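Local coordinates for Sodium/calcium exchanger membrane region domain-containing protein (Archaeoglobus fulgidus, PDB 4KPP), which probably exchanges calcium ions for protons across the membrane, as a member of the sodium/calcium exchanger family of transporters, at residues A[171-174]-A[175-178]; A[279-282]-A[283-286]; A[202-205]-A[206-210]; A[64-67]-A[68-71]; A[217-220]-A[221-225]. One frame throughout, in Å; residues are numbered along the deposited sequence.

Interaction 1. Residues A[171-174]-A[175-178]; sequences SLYA and IYIY
Tyr173 meets Ile177 one helical turn on and Tyr176 three residues on, and these three side chains carry the contact along helix 163-182. The apolar part is a CH-pi contact: Ile177 CG1 sits over one face of the Tyr173 ring, 3.7 Å from its centroid and 23° off the ring normal. The branch continues outward along the ring, so that Ile177 CD1 lies 3.3 Å from Tyr173 OH. What brings the phenol over the isoleucine is the first torsion of Tyr173, which sets CG opposite the backbone N (chi1 -173°).

The aromatic pair is of another kind. The Tyr173 and Tyr176 rings are inclined at 43°, a mutual tilt that is neither a stack nor edge-to-face, and Tyr173 CE1 approaches the edge of the Tyr176 ring in its plane, 3.6 Å from Tyr176 CD2. Beneath the rings run regular i to i+4 helix bonds, among them Ile177 N to Tyr173 O at 2.8 Å.

Tyr176 OH has polar partners beyond this turn, hydrogen-bonding to Glu141 of helix 138-152 and Ser280 of helix 271-285, while Leu72, Ala68 and Ile69 of helix 67-73 pack against the same group of side chains. In this predicted transmembrane helix, an isoleucine branch laid over one face of a tyrosine ring thus adjoins a buried phenol whose hydroxyl is satisfied by neighbouring helices.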
loop_
_atom_site.group_PDB
_atom_site.type_symbol
_atom_site.label_atom_id
_atom_site.label_comp_id
_atom_site.label_asym_id
_atom_site.label_seq_id
_atom_site.Cartn_x
_atom_site.Cartn_y
_atom_site.Cartn_z
ATOM N N SER A 171 -7.243 -14.932 3.656
ATOM C CA SER A 171 -6.709 -16.252 3.329
ATOM C C SER A 171 -5.723 -16.180 2.170
ATOM O O SER A 171 -4.651 -16.787 2.217
ATOM C CB SER A 171 -7.838 -17.230 2.988
ATOM O OG SER A 171 -8.657 -17.476 4.118
ATOM N N LEU A 172 -6.095 -15.440 1.129
ATOM C CA LEU A 172 -5.227 -15.264 -0.028
ATOM C C LEU A 172 -3.882 -14.685 0.384
ATOM O O LEU A 172 -2.833 -15.170 -0.041
ATOM C CB LEU A 172 -5.890 -14.367 -1.077
ATOM C CG LEU A 172 -6.993 -15.004 -1.927
ATOM C CD1 LEU A 172 -7.673 -13.958 -2.796
ATOM C CD2 LEU A 172 -6.431 -16.131 -2.782
ATOM N N TYR A 173 -3.911 -13.656 1.225
ATOM C CA TYR A 173 -2.674 -13.024 1.663
ATOM C C TYR A 173 -1.855 -13.942 2.564
ATOM O O TYR A 173 -0.634 -14.006 2.439
ATOM C CB TYR A 173 -2.935 -11.688 2.360
ATOM C CG TYR A 173 -1.654 -10.951 2.668
ATOM C CD1 TYR A 173 -0.854 -10.467 1.644
ATOM C CD2 TYR A 173 -1.231 -10.760 3.979
ATOM C CE1 TYR A 173 0.327 -9.808 1.910
ATOM C CE2 TYR A 173 -0.049 -10.091 4.257
ATOM C CZ TYR A 173 0.724 -9.619 3.217
ATOM O OH TYR A 173 1.900 -8.955 3.476
ATOM N N ALA A 174 -2.531 -14.650 3.466
ATOM C CA ALA A 174 -1.863 -15.594 4.362
ATOM C C ALA A 174 -1.122 -16.680 3.583
ATOM O O ALA A 174 0.026 -17.005 3.894
ATOM C CB ALA A 174 -2.865 -16.218 5.320
ATOM N N ILE A 175 -1.786 -17.232 2.571
ATOM C CA ILE A 175 -1.179 -18.228 1.693
ATOM C C ILE A 175 -0.022 -17.611 0.910
ATOM O O ILE A 175 1.032 -18.229 0.741
ATOM C CB ILE A 175 -2.215 -18.810 0.708
ATOM C CG1 ILE A 175 -3.285 -19.599 1.465
ATOM C CG2 ILE A 175 -1.543 -19.698 -0.330
ATOM C CD1 ILE A 175 -4.337 -20.216 0.566
ATOM N N TYR A 176 -0.227 -16.384 0.439
ATOM C CA TYR A 176 0.810 -15.652 -0.279
ATOM C C TYR A 176 2.054 -15.445 0.578
ATOM O O TYR A 176 3.174 -15.665 0.122
ATOM C CB TYR A 176 0.275 -14.307 -0.765
ATOM C CG TYR A 176 1.353 -13.338 -1.188
ATOM C CD1 TYR A 176 2.132 -13.583 -2.311
ATOM C CD2 TYR A 176 1.586 -12.173 -0.468
ATOM C CE1 TYR A 176 3.121 -12.697 -2.702
ATOM C CE2 TYR A 176 2.570 -11.282 -0.852
ATOM C CZ TYR A 176 3.334 -11.550 -1.970
ATOM O OH TYR A 176 4.315 -10.666 -2.358
ATOM N N ILE A 177 1.849 -15.018 1.817
ATOM C CA ILE A 177 2.946 -14.844 2.760
ATOM C C ILE A 177 3.679 -16.159 2.995
ATOM O O ILE A 177 4.908 -16.214 2.933
ATOM C CB ILE A 177 2.442 -14.287 4.104
ATOM C CG1 ILE A 177 2.102 -12.805 3.959
ATOM C CG2 ILE A 177 3.483 -14.478 5.195
ATOM C CD1 ILE A 177 3.257 -11.972 3.438
ATOM N N TYR A 178 2.913 -17.215 3.253
ATOM C CA TYR A 178 3.466 -18.546 3.485
ATOM C C TYR A 178 4.344 -19.021 2.329
ATOM O O TYR A 178 5.409 -19.597 2.543
ATOM C CB TYR A 178 2.340 -19.551 3.741
ATOM C CG TYR A 178 2.792 -20.993 3.749
ATOM C CD1 TYR A 178 3.499 -21.515 4.826
ATOM C CD2 TYR A 178 2.508 -21.835 2.681
ATOM C CE1 TYR A 178 3.914 -22.835 4.836
ATOM C CE2 TYR A 178 2.917 -23.155 2.683
ATOM C CZ TYR A 178 3.619 -23.650 3.762
ATOM O OH TYR A 178 4.027 -24.966 3.762
#

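Interaction 2. Residues A[279-282]-A[283-286]; sequences ISSK and VNQW
Lys282 reaches forward one turn to lay its ammonium group over the indole of Trp286 at the end of helix 271-285. Its CG stands opposite the backbone N (chi1 165°), the chain turns once at chi2 (62°), and it then runs straight to NZ, alongside the tryptophan and pointing the same way. NZ comes to rest 3.7 Å from the centroid of the Trp286 five-membered ring, over the face, in a cation-pi contact; CE follows off-centre at 4.1 Å from the same centroid. The ammonium also hydrogen-bonds to Ser324 and Asn108, and Trp286 NE1 to Thr149, so both partners are tied at their polar ends.

On another side of the helix, Gln285 reaches back one turn to Ser281, its chain extended beyond CG. Its NE2 donates to Ser281 OG at 2.8 Å, the oxygen lying close to the amide plane, and adds a weak bond of 3.4 Å to Ser281 O, which already accepts from Gln285 N. Glu258 and Glu255 bind Ser281 OG and Gln285 NE2 respectively, extending the polar network.

Asn284 holds its CG between the backbone N and the carbonyl carbon (chi1 76°), a crowded position that turns ND2 toward a water at 3.2 Å, which accepts from it. That water is also hydrogen-bonded to Ser280 OG at 2.8 Å, while Asn284 OD1 is bound by Tyr79. Every residue here is buried, so the lysine's charge is probably stabilised jointly by indole face and neutral oxygens, in a polar interior consistent with the ion-exchange core of this family.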
loop_
_atom_site.group_PDB
_atom_site.type_symbol
_atom_site.label_atom_id
_atom_site.label_comp_id
_atom_site.label_asym_id
_atom_site.label_seq_id
_atom_site.Cartn_x
_atom_site.Cartn_y
_atom_site.Cartn_z
ATOM N N ILE A 279 5.037 -3.917 -6.071
ATOM C CA ILE A 279 4.111 -4.928 -6.567
ATOM C C ILE A 279 3.543 -5.750 -5.412
ATOM O O ILE A 279 2.343 -6.024 -5.368
ATOM C CB ILE A 279 4.785 -5.836 -7.616
ATOM C CG1 ILE A 279 5.094 -5.030 -8.884
ATOM C CG2 ILE A 279 3.912 -7.051 -7.926
ATOM C CD1 ILE A 279 6.011 -5.733 -9.866
ATOM N N SER A 280 4.406 -6.119 -4.470
ATOM C CA SER A 280 3.985 -6.846 -3.274
ATOM C C SER A 280 3.103 -5.986 -2.371
ATOM O O SER A 280 2.192 -6.492 -1.721
ATOM C CB SER A 280 5.199 -7.358 -2.491
ATOM O OG SER A 280 4.791 -8.020 -1.305
ATOM N N SER A 281 3.381 -4.688 -2.330
ATOM C CA SER A 281 2.565 -3.758 -1.557
ATOM C C SER A 281 1.167 -3.668 -2.153
ATOM O O SER A 281 0.179 -3.531 -1.425
ATOM C CB SER A 281 3.207 -2.372 -1.518
ATOM O OG SER A 281 2.379 -1.449 -0.834
ATOM N N LYS A 282 1.092 -3.736 -3.480
ATOM C CA LYS A 282 -0.194 -3.817 -4.160
ATOM C C LYS A 282 -0.925 -5.077 -3.724
ATOM O O LYS A 282 -2.128 -5.046 -3.498
ATOM C CB LYS A 282 -0.020 -3.782 -5.684
ATOM C CG LYS A 282 -1.250 -4.213 -6.488
ATOM C CD LYS A 282 -2.461 -3.315 -6.249
ATOM C CE LYS A 282 -3.686 -3.876 -6.967
ATOM N NZ LYS A 282 -4.930 -3.093 -6.719
ATOM N N VAL A 283 -0.193 -6.177 -3.578
ATOM C CA VAL A 283 -0.799 -7.441 -3.164
ATOM C C VAL A 283 -1.507 -7.330 -1.813
ATOM O O VAL A 283 -2.685 -7.673 -1.706
ATOM C CB VAL A 283 0.230 -8.602 -3.125
ATOM C CG1 VAL A 283 -0.429 -9.891 -2.646
ATOM C CG2 VAL A 283 0.855 -8.803 -4.491
ATOM N N ASN A 284 -0.809 -6.847 -0.784
ATOM C CA ASN A 284 -1.434 -6.758 0.539
ATOM C C ASN A 284 -2.574 -5.741 0.600
ATOM O O ASN A 284 -3.589 -5.973 1.262
ATOM C CB ASN A 284 -0.411 -6.535 1.672
ATOM C CG ASN A 284 0.107 -5.109 1.742
ATOM O OD1 ASN A 284 -0.604 -4.196 2.161
ATOM N ND2 ASN A 284 1.366 -4.919 1.368
ATOM N N GLN A 285 -2.417 -4.627 -0.107
ATOM C CA GLN A 285 -3.451 -3.599 -0.114
ATOM C C GLN A 285 -4.684 -4.041 -0.900
ATOM O O GLN A 285 -5.777 -3.502 -0.722
ATOM C CB GLN A 285 -2.901 -2.267 -0.635
ATOM C CG GLN A 285 -1.891 -1.637 0.318
ATOM C CD GLN A 285 -1.365 -0.302 -0.162
ATOM O OE1 GLN A 285 -2.065 0.707 -0.111
ATOM N NE2 GLN A 285 -0.120 -0.288 -0.625
ATOM N N TRP A 286 -4.503 -5.042 -1.754
ATOM C CA TRP A 286 -5.589 -5.544 -2.584
ATOM C C TRP A 286 -6.084 -6.886 -2.049
ATOM O O TRP A 286 -6.886 -7.564 -2.689
ATOM C CB TRP A 286 -5.121 -5.654 -4.039
ATOM C CG TRP A 286 -6.201 -5.838 -5.067
ATOM C CD1 TRP A 286 -6.205 -6.746 -6.088
ATOM C CD2 TRP A 286 -7.423 -5.094 -5.189
ATOM N NE1 TRP A 286 -7.350 -6.617 -6.833
ATOM C CE2 TRP A 286 -8.116 -5.612 -6.303
ATOM C CE3 TRP A 286 -8.001 -4.045 -4.466
ATOM C CZ2 TRP A 286 -9.353 -5.117 -6.709
ATOM C CZ3 TRP A 286 -9.231 -3.557 -4.871
ATOM C CH2 TRP A 286 -9.893 -4.092 -5.983
HETATM O O HOH W 1 3.130 -7.573 0.927
#

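Interaction 3. Residues A[202-205]-A[206-210]; sequences TETR and RLSVV
Ser208 has its hydroxyl opposite its own carbonyl carbon and beside the backbone N (chi1 -70°), which swings OG back along the helix to Thr204 O at 2.8 Å. The same carbonyl oxygen also takes the amide of Ser208, N to O 3.0 Å, and the two donors arrive from opposite faces of the carbonyl plane. Arg205 has CG opposite the backbone N and bends at chi3 (69°), folding its guanidinium back along the helix until Thr202 CA lies 3.5 Å above the guanidinium plane, toward its rim. The extended chain of Arg206 carries its CG past Thr202 O at 3.3 Å.

These residues form the opening turns of helix 202-221, which continues into a predicted membrane span of this exchanger. The serine bond is the familiar intrahelical one from a hydroxyl to the carbonyl four residues earlier, so Thr204 O is gripped twice, whereas Thr202 O and Glu203 O receive ordinary amide bonds from Arg206 and Leu207.

Both arginines converge on Asp60 at the end of helix 32-60: Arg205 NE and Arg206 NH2 form salt bridges to its two carboxylate oxygens. Shared between them, this acid probably offsets the like charges, whose nearest charged nitrogens, Arg205 NH2 and Arg206 NE, stand 4.7 Å apart. One turn on from Arg205, Val209 sets CG1 3.2 Å from Arg205 O and rests on Thr56 of the same helix 32-60, which Arg205 also touches.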
loop_
_atom_site.group_PDB
_atom_site.type_symbol
_atom_site.label_atom_id
_atom_site.label_comp_id
_atom_site.label_asym_id
_atom_site.label_seq_id
_atom_site.Cartn_x
_atom_site.Cartn_y
_atom_site.Cartn_z
ATOM N N THR A 202 24.196 -7.872 18.958
ATOM C CA THR A 202 22.884 -8.496 18.765
ATOM C C THR A 202 21.755 -7.992 19.669
ATOM O O THR A 202 20.721 -7.538 19.174
ATOM C CB THR A 202 22.971 -10.037 18.866
ATOM O OG1 THR A 202 23.465 -10.408 20.158
ATOM C CG2 THR A 202 23.899 -10.587 17.796
ATOM N N GLU A 203 21.943 -8.071 20.983
ATOM C CA GLU A 203 20.885 -7.687 21.919
ATOM C C GLU A 203 20.585 -6.191 21.897
ATOM O O GLU A 203 19.437 -5.785 22.056
ATOM C CB GLU A 203 21.198 -8.150 23.345
ATOM C CG GLU A 203 21.075 -9.654 23.549
ATOM C CD GLU A 203 21.091 -10.053 25.013
ATOM O OE1 GLU A 203 20.440 -9.361 25.823
ATOM O OE2 GLU A 203 21.757 -11.052 25.357
ATOM N N THR A 204 21.615 -5.376 21.701
ATOM C CA THR A 204 21.429 -3.932 21.602
ATOM C C THR A 204 20.743 -3.587 20.286
ATOM O O THR A 204 19.858 -2.736 20.245
ATOM C CB THR A 204 22.766 -3.175 21.697
ATOM O OG1 THR A 204 23.422 -3.517 22.924
ATOM C CG2 THR A 204 22.534 -1.670 21.655
ATOM N N ARG A 205 21.158 -4.258 19.214
ATOM C CA ARG A 205 20.526 -4.085 17.910
ATOM C C ARG A 205 19.039 -4.413 17.957
ATOM O O ARG A 205 18.210 -3.628 17.503
ATOM C CB ARG A 205 21.200 -4.959 16.848
ATOM C CG ARG A 205 20.426 -5.004 15.538
ATOM C CD ARG A 205 21.153 -5.767 14.444
ATOM N NE ARG A 205 21.230 -7.198 14.714
ATOM C CZ ARG A 205 22.359 -7.849 14.979
ATOM N NH1 ARG A 205 23.512 -7.196 15.007
ATOM N NH2 ARG A 205 22.335 -9.155 15.208
ATOM N N ARG A 206 18.707 -5.575 18.511
ATOM C CA ARG A 206 17.324 -6.034 18.535
ATOM C C ARG A 206 16.451 -5.229 19.499
ATOM O O ARG A 206 15.286 -4.964 19.209
ATOM C CB ARG A 206 17.254 -7.534 18.828
ATOM C CG ARG A 206 17.868 -8.386 17.721
ATOM C CD ARG A 206 17.666 -9.875 17.955
ATOM N NE ARG A 206 18.264 -10.679 16.890
ATOM C CZ ARG A 206 18.436 -11.996 16.950
ATOM N NH1 ARG A 206 18.060 -12.667 18.030
ATOM N NH2 ARG A 206 18.990 -12.641 15.933
ATOM N N LEU A 207 17.020 -4.832 20.634
ATOM C CA LEU A 207 16.325 -3.955 21.573
ATOM C C LEU A 207 15.967 -2.640 20.901
ATOM O O LEU A 207 14.876 -2.101 21.098
ATOM C CB LEU A 207 17.196 -3.667 22.797
ATOM C CG LEU A 207 17.149 -4.663 23.955
ATOM C CD1 LEU A 207 18.210 -4.326 24.991
ATOM C CD2 LEU A 207 15.766 -4.679 24.582
ATOM N N SER A 208 16.904 -2.135 20.104
ATOM C CA SER A 208 16.751 -0.845 19.448
ATOM C C SER A 208 15.604 -0.836 18.444
ATOM O O SER A 208 14.772 0.066 18.464
ATOM C CB SER A 208 18.060 -0.429 18.770
ATOM O OG SER A 208 19.046 -0.104 19.734
ATOM N N VAL A 209 15.553 -1.838 17.572
ATOM C CA VAL A 209 14.516 -1.868 16.547
ATOM C C VAL A 209 13.156 -2.217 17.144
ATOM O O VAL A 209 12.119 -1.889 16.569
ATOM C CB VAL A 209 14.861 -2.810 15.378
ATOM C CG1 VAL A 209 16.333 -2.708 15.033
ATOM C CG2 VAL A 209 14.497 -4.233 15.714
ATOM N N VAL A 210 13.167 -2.877 18.299
ATOM C CA VAL A 210 11.936 -3.127 19.040
ATOM C C VAL A 210 11.416 -1.806 19.603
ATOM O O VAL A 210 10.229 -1.496 19.483
ATOM C CB VAL A 210 12.131 -4.167 20.168
ATOM C CG1 VAL A 210 11.008 -4.069 21.196
ATOM C CG2 VAL A 210 12.197 -5.575 19.588
#

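Interaction 4. Residues A[64-67]-A[68-71]; sequences SFSL and AIVA
Ser66 caps the amino-terminal end of helix 67-73, its side chain accepting the amide of Ile69: the N-cap motif. OG stands between its own backbone N and carbonyl carbon (chi1 69°), and from there receives Ile69 N at 3.2 Å, with an N-H...O angle of 157°. The backbone of the same residue adds a second tie, since Ser66 O accepts Val70 N at 3.1 Å. Replacing Ser66 by alanine removes the hydroxyl, and the Ile69 amide would probably be left without its capping acceptor.

Around this polar start lie looser apolar contacts. Ile69 CG2 approaches the Phe65 ring obliquely, 4.2 Å from Phe65 CD2, and Phe65 CB meets Val70 CG1 at 4.3 Å.

Further out, Phe65 rests on Ala57 and Glu58 of helix 32-60, where Val70 also touches Glu58. On the helix 163-182 side, Ser66 and Ala68 pack on Ser180, while Ala71 meets Ser280 of helix 271-285. The short helix is thus wedged among transmembrane helices at its very beginning. Val70 turns CG2 back along the helix to within 3.1 Å of Leu67 O.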
loop_
_atom_site.group_PDB
_atom_site.type_symbol
_atom_site.label_atom_id
_atom_site.label_comp_id
_atom_site.label_asym_id
_atom_site.label_seq_id
_atom_site.Cartn_x
_atom_site.Cartn_y
_atom_site.Cartn_z
ATOM N N SER A 64 12.287 -14.817 9.145
ATOM C CA SER A 64 11.111 -14.304 9.838
ATOM C C SER A 64 10.502 -13.114 9.109
ATOM O O SER A 64 9.315 -12.826 9.259
ATOM C CB SER A 64 11.464 -13.902 11.271
ATOM O OG SER A 64 11.937 -15.011 12.012
ATOM N N PHE A 65 11.319 -12.426 8.320
ATOM C CA PHE A 65 10.880 -11.211 7.644
ATOM C C PHE A 65 11.092 -11.293 6.136
ATOM O O PHE A 65 12.124 -10.868 5.618
ATOM C CB PHE A 65 11.611 -9.992 8.213
ATOM C CG PHE A 65 11.345 -9.751 9.672
ATOM C CD1 PHE A 65 12.118 -10.370 10.643
ATOM C CD2 PHE A 65 10.324 -8.906 10.074
ATOM C CE1 PHE A 65 11.874 -10.152 11.988
ATOM C CE2 PHE A 65 10.078 -8.684 11.417
ATOM C CZ PHE A 65 10.855 -9.307 12.374
ATOM N N SER A 66 10.107 -11.846 5.438
ATOM C CA SER A 66 10.139 -11.912 3.984
ATOM C C SER A 66 9.984 -10.518 3.396
ATOM O O SER A 66 9.551 -9.589 4.077
ATOM C CB SER A 66 9.011 -12.799 3.470
ATOM O OG SER A 66 7.757 -12.182 3.696
ATOM N N LEU A 67 10.332 -10.378 2.122
ATOM C CA LEU A 67 10.215 -9.102 1.430
ATOM C C LEU A 67 8.757 -8.653 1.394
ATOM O O LEU A 67 8.464 -7.459 1.402
ATOM C CB LEU A 67 10.789 -9.208 0.012
ATOM C CG LEU A 67 11.163 -7.915 -0.720
ATOM C CD1 LEU A 67 12.291 -8.180 -1.702
ATOM C CD2 LEU A 67 9.964 -7.309 -1.440
ATOM N N ALA A 68 7.846 -9.620 1.361
ATOM C CA ALA A 68 6.420 -9.327 1.353
ATOM C C ALA A 68 5.997 -8.682 2.668
ATOM O O ALA A 68 5.232 -7.718 2.677
ATOM C CB ALA A 68 5.619 -10.597 1.094
ATOM N N ILE A 69 6.506 -9.214 3.774
ATOM C CA ILE A 69 6.184 -8.689 5.098
ATOM C C ILE A 69 6.735 -7.280 5.306
ATOM O O ILE A 69 6.056 -6.420 5.872
ATOM C CB ILE A 69 6.654 -9.646 6.226
ATOM C CG1 ILE A 69 5.555 -10.662 6.543
ATOM C CG2 ILE A 69 7.019 -8.880 7.488
ATOM C CD1 ILE A 69 5.846 -11.526 7.752
ATOM N N VAL A 70 7.955 -7.033 4.834
ATOM C CA VAL A 70 8.532 -5.699 4.957
ATOM C C VAL A 70 7.803 -4.714 4.045
ATOM O O VAL A 70 7.791 -3.515 4.308
ATOM C CB VAL A 70 10.058 -5.675 4.681
ATOM C CG1 VAL A 70 10.747 -6.836 5.380
ATOM C CG2 VAL A 70 10.346 -5.693 3.191
ATOM N N ALA A 71 7.182 -5.226 2.986
ATOM C CA ALA A 71 6.394 -4.393 2.086
ATOM C C ALA A 71 5.058 -4.042 2.732
ATOM O O ALA A 71 4.468 -3.003 2.438
ATOM C CB ALA A 71 6.182 -5.094 0.755
#

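Interaction 5. Residues A[217-220]-A[221-225]; sequences GFTI and LMSVE
The contact spans the break between helices 202-221 and 224-237, and a Met-aromatic pair flanks it on the surface. Met222 lays CG over one face of the Phe218 ring, 3.7 Å from the centroid and 19° off the normal. The methionine bends at chi2 and chi3, so that beyond CG the chain leads away from the ring face, SD lying obliquely at 4.7 Å from that centroid. A bound oleic acid touches both residues, consistent with a lipid-facing site.

At Met222 the backbone leaves helical geometry, and the bonding pattern shifts. Ile220 O accepts two amides: Val224 N at 3.0 Å, nearly along the C=O axis, and Ser223 N, also at 3.0 Å but from well above the carbonyl plane. Ser223 OG donates to Thr219 O, 2.6 Å away. With an alanine at Ser223, Thr219 O would probably lose its short hydroxyl bond, the weak bond from Met222 N being a poor substitute.

Ser223 also packs on Ala42 and Val43 of helix 32-60, and Ile220 CG2 meets Val224 CG1 at 4.0 Å on the side of the break where both touch Ala80 of helix 76-91.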
loop_
_atom_site.group_PDB
_atom_site.type_symbol
_atom_site.label_atom_id
_atom_site.label_comp_id
_atom_site.label_asym_id
_atom_site.label_seq_id
_atom_site.Cartn_x
_atom_site.Cartn_y
_atom_site.Cartn_z
ATOM N N GLY A 217 5.005 2.754 16.089
ATOM C CA GLY A 217 3.671 2.185 16.120
ATOM C C GLY A 217 2.765 2.941 17.073
ATOM O O GLY A 217 1.598 3.183 16.768
ATOM N N PHE A 218 3.307 3.314 18.230
ATOM C CA PHE A 218 2.576 4.127 19.197
ATOM C C PHE A 218 2.218 5.483 18.600
ATOM O O PHE A 218 1.086 5.950 18.730
ATOM C CB PHE A 218 3.403 4.315 20.470
ATOM C CG PHE A 218 2.842 5.339 21.419
ATOM C CD1 PHE A 218 1.767 5.028 22.240
ATOM C CD2 PHE A 218 3.401 6.606 21.505
ATOM C CE1 PHE A 218 1.255 5.967 23.119
ATOM C CE2 PHE A 218 2.890 7.548 22.382
ATOM C CZ PHE A 218 1.818 7.226 23.189
ATOM N N THR A 219 3.190 6.105 17.940
ATOM C CA THR A 219 2.998 7.415 17.332
ATOM C C THR A 219 1.886 7.407 16.286
ATOM O O THR A 219 1.020 8.281 16.284
ATOM C CB THR A 219 4.302 7.922 16.698
ATOM O OG1 THR A 219 5.257 8.183 17.731
ATOM C CG2 THR A 219 4.058 9.198 15.911
ATOM N N ILE A 220 1.911 6.413 15.405
ATOM C CA ILE A 220 0.879 6.273 14.382
ATOM C C ILE A 220 -0.522 6.160 14.992
ATOM O O ILE A 220 -1.448 6.853 14.568
ATOM C CB ILE A 220 1.163 5.067 13.464
ATOM C CG1 ILE A 220 2.399 5.346 12.606
ATOM C CG2 ILE A 220 -0.037 4.760 12.584
ATOM C CD1 ILE A 220 2.759 4.224 11.655
ATOM N N LEU A 221 -0.667 5.302 15.999
ATOM C CA LEU A 221 -1.962 5.101 16.647
ATOM C C LEU A 221 -2.451 6.354 17.377
ATOM O O LEU A 221 -3.655 6.556 17.538
ATOM C CB LEU A 221 -1.913 3.903 17.601
ATOM C CG LEU A 221 -1.548 2.558 16.960
ATOM C CD1 LEU A 221 -1.443 1.451 18.004
ATOM C CD2 LEU A 221 -2.537 2.183 15.864
ATOM N N MET A 222 -1.514 7.194 17.812
ATOM C CA MET A 222 -1.854 8.443 18.493
ATOM C C MET A 222 -1.987 9.612 17.520
ATOM O O MET A 222 -2.156 10.756 17.939
ATOM C CB MET A 222 -0.807 8.781 19.558
ATOM C CG MET A 222 -0.668 7.740 20.657
ATOM S SD MET A 222 -2.141 7.604 21.690
ATOM C CE MET A 222 -2.187 9.247 22.400
ATOM N N SER A 223 -1.926 9.323 16.225
ATOM C CA SER A 223 -1.932 10.377 15.215
ATOM C C SER A 223 -3.036 10.255 14.156
ATOM O O SER A 223 -3.502 11.264 13.626
ATOM C CB SER A 223 -0.566 10.448 14.525
ATOM O OG SER A 223 0.463 10.734 15.458
ATOM N N VAL A 224 -3.447 9.030 13.844
ATOM C CA VAL A 224 -4.348 8.809 12.708
ATOM C C VAL A 224 -5.719 9.464 12.836
ATOM O O VAL A 224 -6.247 9.982 11.857
ATOM C CB VAL A 224 -4.532 7.310 12.376
ATOM C CG1 VAL A 224 -3.326 6.789 11.611
ATOM C CG2 VAL A 224 -4.792 6.499 13.643
ATOM N N GLU A 225 -6.294 9.433 14.032
ATOM C CA GLU A 225 -7.597 10.052 14.251
ATOM C C GLU A 225 -7.533 11.551 13.992
ATOM O O GLU A 225 -8.344 12.093 13.248
ATOM C CB GLU A 225 -8.100 9.782 15.670
ATOM C CG GLU A 225 -9.407 10.487 16.005
ATOM C CD GLU A 225 -9.911 10.161 17.399
ATOM O OE1 GLU A 225 -9.149 9.564 18.188
ATOM O OE2 GLU A 225 -11.072 10.503 17.706
#

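Interactions 1, 2 and 4 form one cluster, their centres about 12 Å apart pairwise, where helices 163-182, 271-285 and 67-73 meet. Tyr173 CE1 of interaction 1 packs 3.4 Å from Asn284 CB of interaction 2, and Ala68 of interaction 4 packs on both, its CB 3.6 Å from Ile177 CD1 and its CA 3.4 Å from Ser280 OG. The cluster thus joins the two halves of the exchanger, helices 67-73 and 163-182 belonging to the first and helix 271-285 to the second. Ile279 of interaction 2 has its side chain about 10 Å from the bound calcium ion. Interactions 3 and 5 lie apart from this cluster, toward the two ends of helix 202-221, with centres about 22 Å apart.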